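O-methyltransferase family 2 (Planctopirus limnophila, PDB 5I2H) probably transfers a methyl group from S-adenosyl-L-methionine to hydroxyl oxygens of small acceptor molecules, works as a dimer, and binds the flavone apigenin in this crystal. Local coordinates at residues A[16-19]-A[20-24]; A[166-169]-A[170-174]; A[315-318]-A[319-323]. All blocks are in the same frame, centred on the assembly; numbering follows the deposited sequence.

Contact 1: residues A[16-19]-A[20-24]; sequences DVTP and IFDLF
Val-17 meets Phe-21 at the rim of its ring: CG1 of Val-17 lies 3.7 Å from CE2 of Phe-21, near the ring plane. Its other methyl, CG2, also reaches CE2, and stands 4.2 Å from Ile-20 CD1, the side chains of Val-17 and Ile-20 crossing at about a right angle. Both methyls face this ring edge because chi1 of Val-17 (69°) wedges CG1 between the backbone N and the carbonyl carbon and leaves CG2 anti to N. On another side of the turn, the methyl CG2 of Thr-18 rests obliquely against the carboxylate of Asp-22, whose OD1 is hydrogen-bonded to His-355.

Behind these contacts stands the first part of the helix. Ile-20 N gives a 2.9 Å bond to Val-17 O, rather bent at 137°, and Asp-22 N bonds Thr-18 O at 3.1 Å in the i to i+4 pattern. Asp-16 caps the turn: its OD1 takes both Thr-18 N (3.0 Å), from above the carboxylate plane, and Thr-18 OG1 (2.6 Å), on the syn side, so that two donors fix one oxygen.

The short helix 18-24, in the dimerisation region, runs between helix 154-179, where Phe-21 touches Arg-168, and the second subunit, whose Tyr-109 packs edge-to-face with Phe-21 and whose Leu-93 meets Ile-20.

Contact 2: residues A[166-169]-A[170-174]; sequences AGRA and WNVAP. With AGI (5,7-dihydroxy-2-(4-hydroxyphenyl)-4H-chromen-4-one), chain C.
Asn-171 turns its side chain back along the helix to the carbonyl of Gly-167, ND2 reaching Gly-167 O at 2.8 Å with an N-H...O angle of 161°. With CG beside the backbone N (chi1 -80°), the amide lies alongside the preceding turn; the acceptor is nearly in the amide plane, whereas ND2 stands above the carbonyl plane. The same oxygen receives only a weak bond from Asn-171 N, and ND2 also donates to Phe-104 O of the second subunit.

The indole of Trp-170 lies obliquely beside the preceding turn, CD1 being 3.2 Å from Ala-166 O, while Trp-170 N bonds that oxygen. Lys-7 adds a cation-pi contact.

Arg-168 leaves the helix extended, then bends at chi3 (60°), which swings the guanidinium to the ligand. The Arg-168 and Val-172 side chains lie side by side, CG of Arg-168 4.0 Å from CG2 of Val-172. NH1 donates to apigenin OAC at 2.7 Å, OAC lying at the guanidinium edge, near its plane. Pro-174, lacking an N-H, kinks the helix. This long helix of a class II-type O-methyltransferase gives Leu-161, Leu-165 and Arg-168 to the apigenin pocket, probably the acceptor site, and others to the dimer interface.

Contact 3: residues A[315-318]-A[319-323]; sequences ALYS and LALFS. With AGI (5,7-dihydroxy-2-(4-hydroxyphenyl)-4H-chromen-4-one), chain C.
One wall of the apigenin pocket is built by helix 312-324: Tyr-317 and Leu-324 line it, and Leu-321, a turn after Tyr-317, backs the tyrosine ring and brings its CD2 to 4.0 Å from apigenin CAI. Leu-321 lies over one face of the phenol ring: CD1 is 4.1 Å from the ring centroid and 14° off its normal, a CH-pi contact offset toward the rim, and CD2 is 3.9 Å from CE1 of Tyr-317. Tyr-317 leaves the backbone with CG anti to N (chi1 180°), which sends the ring outward from the helix and slightly forward, beside Leu-321. Ala-320 CB adds an oblique touch at CD1 of the same ring.

At the edge of the ring, near its plane, sits apigenin OAC. It lies 2.6 Å from Tyr-317 OH, a hydrogen bond in which either oxygen could be the donor; the position of the phenol oxygen is somewhat uncertain.

Elsewhere on the helix the contacts are apolar or are hydrogen bonds to backbone atoms. Leu-316 CD2 meets Leu-319 CD1 at 4.0 Å, and Leu-319 goes on to Phe-28 and Leu-32 of helix 26-39. Ser-323 folds its hydroxyl back to Leu-319 O at 2.8 Å; Ser-323 N bonds the same oxygen from the opposite face of its carbonyl plane, so two donors grip it. Ser-318 OG instead accepts from Ala-329 N, tying the helix to the loop beyond it.

Tyr-317 thus combines an apolar face with a polar rim. The leucine contact limits the tilt of the ring, while the phenol oxygen, probably also hydrogen-bonded to Arg-168 NH1, and the flavone hydroxyl can adapt to each other as donor and acceptor. The nearby guanidinium could stabilise partial negative charge on OAC.

In the fold
All three contacts are local, along one helix each, contact 1 including the loop that leads in, but they differ in setting. Contacts 2 and 3 are buried and share the ligand, with Arg-168 and Tyr-317 meeting the same flavone oxygen and probably each other; their centres are nonetheless about 20 Å apart. Contact 1 is only partly buried and does not touch contact 3, yet it packs on contact 2 through Val-17 against Asn-171 and Phe-21 against Arg-168. Contacts 1 and 2 both lie broadly along the second subunit, whereas contact 3 reaches it through Tyr-317. Carboxylate capping marks contact 1, amide and guanidinium bonds contact 2; contact 3 joins leucine packing and a CH-pi contact to a phenol-ligand bond.

Contact 1: residues A[16-19]-A[20-24]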
loop_
_atom_site.group_PDB
_atom_site.type_symbol
_atom_site.label_atom_id
_atom_site.label_comp_id
_atom_site.label_asym_id
_atom_site.label_seq_id
_atom_site.Cartn_x
_atom_site.Cartn_y
_atom_site.Cartn_z
ATOM N N ASP A 16 2.704 -17.118 9.317
ATOM C CA ASP A 16 3.631 -16.511 8.367
ATOM C C ASP A 16 3.402 -15.000 8.395
ATOM O O ASP A 16 2.343 -14.520 7.989
ATOM C CB ASP A 16 3.397 -17.081 6.979
ATOM C CG ASP A 16 4.382 -16.570 5.939
ATOM O OD1 ASP A 16 5.209 -15.712 6.243
ATOM O OD2 ASP A 16 4.341 -17.058 4.799
ATOM N N VAL A 17 4.412 -14.259 8.863
ATOM C CA VAL A 17 4.324 -12.809 9.005
ATOM C C VAL A 17 4.372 -12.088 7.662
ATOM O O VAL A 17 4.073 -10.885 7.589
ATOM C CB VAL A 17 5.480 -12.326 9.916
ATOM C CG1 VAL A 17 6.831 -12.498 9.194
ATOM C CG2 VAL A 17 5.269 -10.853 10.369
ATOM N N THR A 18 4.723 -12.795 6.590
ATOM C CA THR A 18 5.000 -12.133 5.311
ATOM C C THR A 18 3.912 -11.162 4.842
ATOM O O THR A 18 4.261 -10.042 4.431
ATOM C CB THR A 18 5.273 -13.207 4.239
ATOM O OG1 THR A 18 6.364 -14.050 4.658
ATOM C CG2 THR A 18 5.631 -12.549 2.892
ATOM N N PRO A 19 2.615 -11.471 4.911
ATOM C CA PRO A 19 1.620 -10.482 4.434
ATOM C C PRO A 19 1.664 -9.165 5.178
ATOM O O PRO A 19 1.261 -8.143 4.616
ATOM C CB PRO A 19 0.268 -11.166 4.683
ATOM C CG PRO A 19 0.609 -12.596 4.949
ATOM C CD PRO A 19 2.006 -12.732 5.363
ATOM N N ILE A 20 2.085 -9.159 6.447
ATOM C CA ILE A 20 2.161 -7.888 7.169
ATOM C C ILE A 20 3.247 -7.007 6.557
ATOM O O ILE A 20 3.071 -5.793 6.418
ATOM C CB ILE A 20 2.394 -8.131 8.673
ATOM C CG1 ILE A 20 1.143 -8.749 9.304
ATOM C CG2 ILE A 20 2.798 -6.804 9.368
ATOM C CD1 ILE A 20 1.380 -9.339 10.700
ATOM N N PHE A 21 4.400 -7.590 6.208
ATOM C CA PHE A 21 5.451 -6.807 5.549
ATOM C C PHE A 21 4.940 -6.233 4.239
ATOM O O PHE A 21 5.220 -5.077 3.900
ATOM C CB PHE A 21 6.696 -7.685 5.278
ATOM C CG PHE A 21 7.547 -7.929 6.496
ATOM C CD1 PHE A 21 8.299 -6.887 7.064
ATOM C CD2 PHE A 21 7.650 -9.166 7.050
ATOM C CE1 PHE A 21 9.092 -7.099 8.195
ATOM C CE2 PHE A 21 8.463 -9.381 8.200
ATOM C CZ PHE A 21 9.160 -8.346 8.771
ATOM N N ASP A 22 4.180 -7.044 3.485
ATOM C CA ASP A 22 3.709 -6.594 2.186
ATOM C C ASP A 22 2.749 -5.434 2.347
ATOM O O ASP A 22 2.841 -4.439 1.607
ATOM C CB ASP A 22 3.054 -7.757 1.436
ATOM C CG ASP A 22 4.043 -8.858 1.075
ATOM O OD1 ASP A 22 5.261 -8.611 1.100
ATOM O OD2 ASP A 22 3.614 -9.993 0.765
ATOM N N LEU A 23 1.842 -5.527 3.317
ATOM C CA LEU A 23 0.908 -4.414 3.549
ATOM C C LEU A 23 1.668 -3.173 3.961
ATOM O O LEU A 23 1.320 -2.055 3.561
ATOM C CB LEU A 23 -0.100 -4.758 4.653
ATOM C CG LEU A 23 -1.238 -5.701 4.312
ATOM C CD1 LEU A 23 -1.854 -6.264 5.588
ATOM C CD2 LEU A 23 -2.279 -4.920 3.508
ATOM N N PHE A 24 2.693 -3.360 4.801
ATOM C CA PHE A 24 3.461 -2.247 5.331
ATOM C C PHE A 24 4.153 -1.428 4.242
ATOM O O PHE A 24 4.439 -0.238 4.466
ATOM C CB PHE A 24 4.477 -2.803 6.346
ATOM C CG PHE A 24 5.340 -1.757 6.988
ATOM C CD1 PHE A 24 4.793 -0.824 7.843
ATOM C CD2 PHE A 24 6.708 -1.765 6.788
ATOM C CE1 PHE A 24 5.579 0.134 8.460
ATOM C CE2 PHE A 24 7.525 -0.810 7.407
ATOM C CZ PHE A 24 6.943 0.143 8.255
#

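Contact 2: residues A[166-169]-A[170-174]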
loop_
_atom_site.group_PDB
_atom_site.type_symbol
_atom_site.label_atom_id
_atom_site.label_comp_id
_atom_site.label_asym_id
_atom_site.label_seq_id
_atom_site.Cartn_x
_atom_site.Cartn_y
_atom_site.Cartn_z
ATOM N N ALA A 166 15.633 -7.255 13.961
ATOM C CA ALA A 166 15.736 -8.574 14.575
ATOM C C ALA A 166 14.405 -9.308 14.549
ATOM O O ALA A 166 14.390 -10.548 14.480
ATOM C CB ALA A 166 16.251 -8.453 16.008
ATOM N N GLY A 167 13.279 -8.578 14.604
ATOM C CA GLY A 167 11.986 -9.254 14.541
ATOM C C GLY A 167 11.816 -10.042 13.250
ATOM O O GLY A 167 11.313 -11.175 13.255
ATOM N N ARG A 168 12.264 -9.473 12.128
ATOM C CA ARG A 168 12.225 -10.245 10.889
ATOM C C ARG A 168 13.126 -11.471 10.985
ATOM O O ARG A 168 12.729 -12.571 10.596
ATOM C CB ARG A 168 12.612 -9.391 9.671
ATOM C CG ARG A 168 12.582 -10.236 8.364
ATOM C CD ARG A 168 12.831 -9.402 7.107
ATOM N NE ARG A 168 14.157 -8.759 7.177
ATOM C CZ ARG A 168 14.482 -7.628 6.561
ATOM N NH1 ARG A 168 13.576 -7.004 5.804
ATOM N NH2 ARG A 168 15.710 -7.125 6.705
ATOM N N ALA A 169 14.332 -11.312 11.537
ATOM C CA ALA A 169 15.242 -12.447 11.642
ATOM C C ALA A 169 14.668 -13.568 12.506
ATOM O O ALA A 169 14.841 -14.753 12.174
ATOM C CB ALA A 169 16.588 -11.981 12.188
ATOM N N TRP A 170 14.000 -13.237 13.624
ATOM C CA TRP A 170 13.434 -14.328 14.424
ATOM C C TRP A 170 12.380 -15.095 13.630
ATOM O O TRP A 170 12.181 -16.292 13.858
ATOM C CB TRP A 170 12.804 -13.826 15.730
ATOM C CG TRP A 170 13.782 -13.290 16.733
ATOM C CD1 TRP A 170 13.823 -12.003 17.231
ATOM C CD2 TRP A 170 14.852 -14.009 17.399
ATOM N NE1 TRP A 170 14.866 -11.878 18.115
ATOM C CE2 TRP A 170 15.501 -13.086 18.255
ATOM C CE3 TRP A 170 15.333 -15.336 17.340
ATOM C CZ2 TRP A 170 16.604 -13.455 19.063
ATOM C CZ3 TRP A 170 16.406 -15.701 18.151
ATOM C CH2 TRP A 170 17.035 -14.763 18.983
ATOM N N ASN A 171 11.695 -14.428 12.695
ATOM C CA ASN A 171 10.711 -15.130 11.880
ATOM C C ASN A 171 11.334 -15.961 10.768
ATOM O O ASN A 171 10.729 -16.952 10.354
ATOM C CB ASN A 171 9.726 -14.146 11.250
ATOM C CG ASN A 171 8.646 -13.730 12.228
ATOM O OD1 ASN A 171 7.611 -14.412 12.341
ATOM N ND2 ASN A 171 8.891 -12.640 12.990
ATOM N N VAL A 172 12.490 -15.571 10.241
ATOM C CA VAL A 172 13.046 -16.216 9.051
ATOM C C VAL A 172 14.195 -17.162 9.411
ATOM O O VAL A 172 14.405 -18.167 8.727
ATOM C CB VAL A 172 13.525 -15.170 8.028
ATOM C CG1 VAL A 172 14.091 -15.880 6.752
ATOM C CG2 VAL A 172 12.358 -14.210 7.658
ATOM N N ALA A 173 14.956 -16.850 10.467
ATOM C CA ALA A 173 16.122 -17.677 10.768
ATOM C C ALA A 173 15.770 -19.155 10.987
ATOM O O ALA A 173 16.558 -20.010 10.545
ATOM C CB ALA A 173 16.896 -17.121 11.978
ATOM N N PRO A 174 14.616 -19.529 11.583
ATOM C CA PRO A 174 14.305 -20.971 11.691
ATOM C C PRO A 174 14.220 -21.670 10.338
ATOM O O PRO A 174 14.713 -22.810 10.190
ATOM C CB PRO A 174 12.952 -20.990 12.421
ATOM C CG PRO A 174 12.957 -19.704 13.261
ATOM C CD PRO A 174 13.664 -18.694 12.356
HETATM C CAG AGI C . 16.431 1.577 8.095
HETATM C CAE AGI C . 16.153 2.807 8.682
HETATM C CAM AGI C . 17.149 3.780 8.714
HETATM O OAB AGI C . 16.853 4.982 9.290
HETATM C CAF AGI C . 18.416 3.524 8.163
HETATM C CAH AGI C . 18.695 2.287 7.571
HETATM C CAP AGI C . 17.691 1.316 7.543
HETATM C CAQ AGI C . 17.853 -0.037 6.945
HETATM O OAL AGI C . 16.656 -0.695 6.792
HETATM C CAJ AGI C . 19.082 -0.612 6.572
HETATM C CAR AGI C . 19.105 -1.903 6.011
HETATM O OAA AGI C . 20.194 -2.439 5.690
HETATM C CAT AGI C . 17.801 -2.646 5.836
HETATM C CAS AGI C . 16.564 -1.950 6.259
HETATM C CAK AGI C . 15.324 -2.550 6.127
HETATM C CAN AGI C . 15.229 -3.821 5.595
HETATM O OAC AGI C . 13.991 -4.362 5.510
HETATM C CAI AGI C . 16.356 -4.546 5.178
HETATM C CAO AGI C . 17.636 -4.026 5.270
HETATM O OAD AGI C . 18.671 -4.777 4.848
#

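Contact 3: residues A[315-318]-A[319-323]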
loop_
_atom_site.group_PDB
_atom_site.type_symbol
_atom_site.label_atom_id
_atom_site.label_comp_id
_atom_site.label_asym_id
_atom_site.label_seq_id
_atom_site.Cartn_x
_atom_site.Cartn_y
_atom_site.Cartn_z
ATOM N N ALA A 315 9.149 -5.158 -5.584
ATOM C CA ALA A 315 9.386 -3.862 -6.216
ATOM C C ALA A 315 9.107 -2.718 -5.233
ATOM O O ALA A 315 9.814 -1.689 -5.236
ATOM C CB ALA A 315 8.533 -3.749 -7.483
ATOM N N LEU A 316 8.104 -2.876 -4.368
ATOM C CA LEU A 316 7.845 -1.823 -3.381
ATOM C C LEU A 316 8.910 -1.819 -2.292
ATOM O O LEU A 316 9.374 -0.755 -1.871
ATOM C CB LEU A 316 6.442 -1.971 -2.774
ATOM C CG LEU A 316 5.290 -1.815 -3.801
ATOM C CD1 LEU A 316 3.926 -1.893 -3.090
ATOM C CD2 LEU A 316 5.414 -0.457 -4.581
ATOM N N TYR A 317 9.300 -2.999 -1.817
ATOM C CA TYR A 317 10.394 -3.085 -0.854
ATOM C C TYR A 317 11.674 -2.499 -1.443
ATOM O O TYR A 317 12.440 -1.819 -0.740
ATOM C CB TYR A 317 10.563 -4.547 -0.438
ATOM C CG TYR A 317 11.655 -4.799 0.554
ATOM C CD1 TYR A 317 11.912 -3.907 1.584
ATOM C CD2 TYR A 317 12.398 -5.956 0.483
ATOM C CE1 TYR A 317 12.909 -4.163 2.511
ATOM C CE2 TYR A 317 13.399 -6.220 1.402
ATOM C CZ TYR A 317 13.655 -5.311 2.397
ATOM O OH TYR A 317 14.636 -5.587 3.319
ATOM N N SER A 318 11.901 -2.714 -2.748
ATOM C CA SER A 318 13.056 -2.119 -3.424
ATOM C C SER A 318 13.048 -0.591 -3.349
ATOM O O SER A 318 14.106 0.038 -3.185
ATOM C CB SER A 318 13.081 -2.582 -4.874
ATOM O OG SER A 318 14.352 -2.307 -5.417
ATOM N N LEU A 319 11.868 0.027 -3.478
ATOM C CA LEU A 319 11.776 1.473 -3.302
ATOM C C LEU A 319 12.146 1.891 -1.889
ATOM O O LEU A 319 12.771 2.941 -1.701
ATOM C CB LEU A 319 10.381 1.965 -3.648
ATOM C CG LEU A 319 10.099 1.912 -5.142
ATOM C CD1 LEU A 319 8.558 1.883 -5.408
ATOM C CD2 LEU A 319 10.758 3.103 -5.871
ATOM N N ALA A 320 11.760 1.095 -0.883
ATOM C CA ALA A 320 12.197 1.382 0.484
ATOM C C ALA A 320 13.717 1.308 0.591
ATOM O O ALA A 320 14.346 2.173 1.199
ATOM C CB ALA A 320 11.560 0.413 1.483
ATOM N N LEU A 321 14.322 0.261 0.012
ATOM C CA LEU A 321 15.782 0.124 0.073
ATOM C C LEU A 321 16.474 1.254 -0.687
ATOM O O LEU A 321 17.514 1.784 -0.245
ATOM C CB LEU A 321 16.196 -1.237 -0.492
ATOM C CG LEU A 321 15.723 -2.450 0.318
ATOM C CD1 LEU A 321 16.006 -3.712 -0.472
ATOM C CD2 LEU A 321 16.395 -2.485 1.716
ATOM N N PHE A 322 15.920 1.630 -1.838
ATOM C CA PHE A 322 16.474 2.747 -2.598
ATOM C C PHE A 322 16.442 4.024 -1.773
ATOM O O PHE A 322 17.386 4.833 -1.814
ATOM C CB PHE A 322 15.682 2.928 -3.895
ATOM C CG PHE A 322 16.040 4.174 -4.647
ATOM C CD1 PHE A 322 17.140 4.191 -5.494
ATOM C CD2 PHE A 322 15.299 5.358 -4.465
ATOM C CE1 PHE A 322 17.496 5.355 -6.165
ATOM C CE2 PHE A 322 15.636 6.517 -5.142
ATOM C CZ PHE A 322 16.735 6.522 -5.995
ATOM N N SER A 323 15.367 4.204 -0.991
ATOM C CA SER A 323 15.200 5.426 -0.210
ATOM C C SER A 323 16.158 5.489 0.964
ATOM O O SER A 323 16.503 6.588 1.411
ATOM C CB SER A 323 13.771 5.540 0.320
ATOM O OG SER A 323 12.864 5.590 -0.761
HETATM C CAG AGI C . 16.431 1.577 8.095
HETATM C CAE AGI C . 16.153 2.807 8.682
HETATM C CAM AGI C . 17.149 3.780 8.714
HETATM O OAB AGI C . 16.853 4.982 9.290
HETATM C CAF AGI C . 18.416 3.524 8.163
HETATM C CAH AGI C . 18.695 2.287 7.571
HETATM C CAP AGI C . 17.691 1.316 7.543
HETATM C CAQ AGI C . 17.853 -0.037 6.945
HETATM O OAL AGI C . 16.656 -0.695 6.792
HETATM C CAJ AGI C . 19.082 -0.612 6.572
HETATM C CAR AGI C . 19.105 -1.903 6.011
HETATM O OAA AGI C . 20.194 -2.439 5.690
HETATM C CAT AGI C . 17.801 -2.646 5.836
HETATM C CAS AGI C . 16.564 -1.950 6.259
HETATM C CAK AGI C . 15.324 -2.550 6.127
HETATM C CAN AGI C . 15.229 -3.821 5.595
HETATM O OAC AGI C . 13.991 -4.362 5.510
HETATM C CAI AGI C . 16.356 -4.546 5.178
HETATM C CAO AGI C . 17.636 -4.026 5.270
HETATM O OAD AGI C . 18.671 -4.777 4.848
#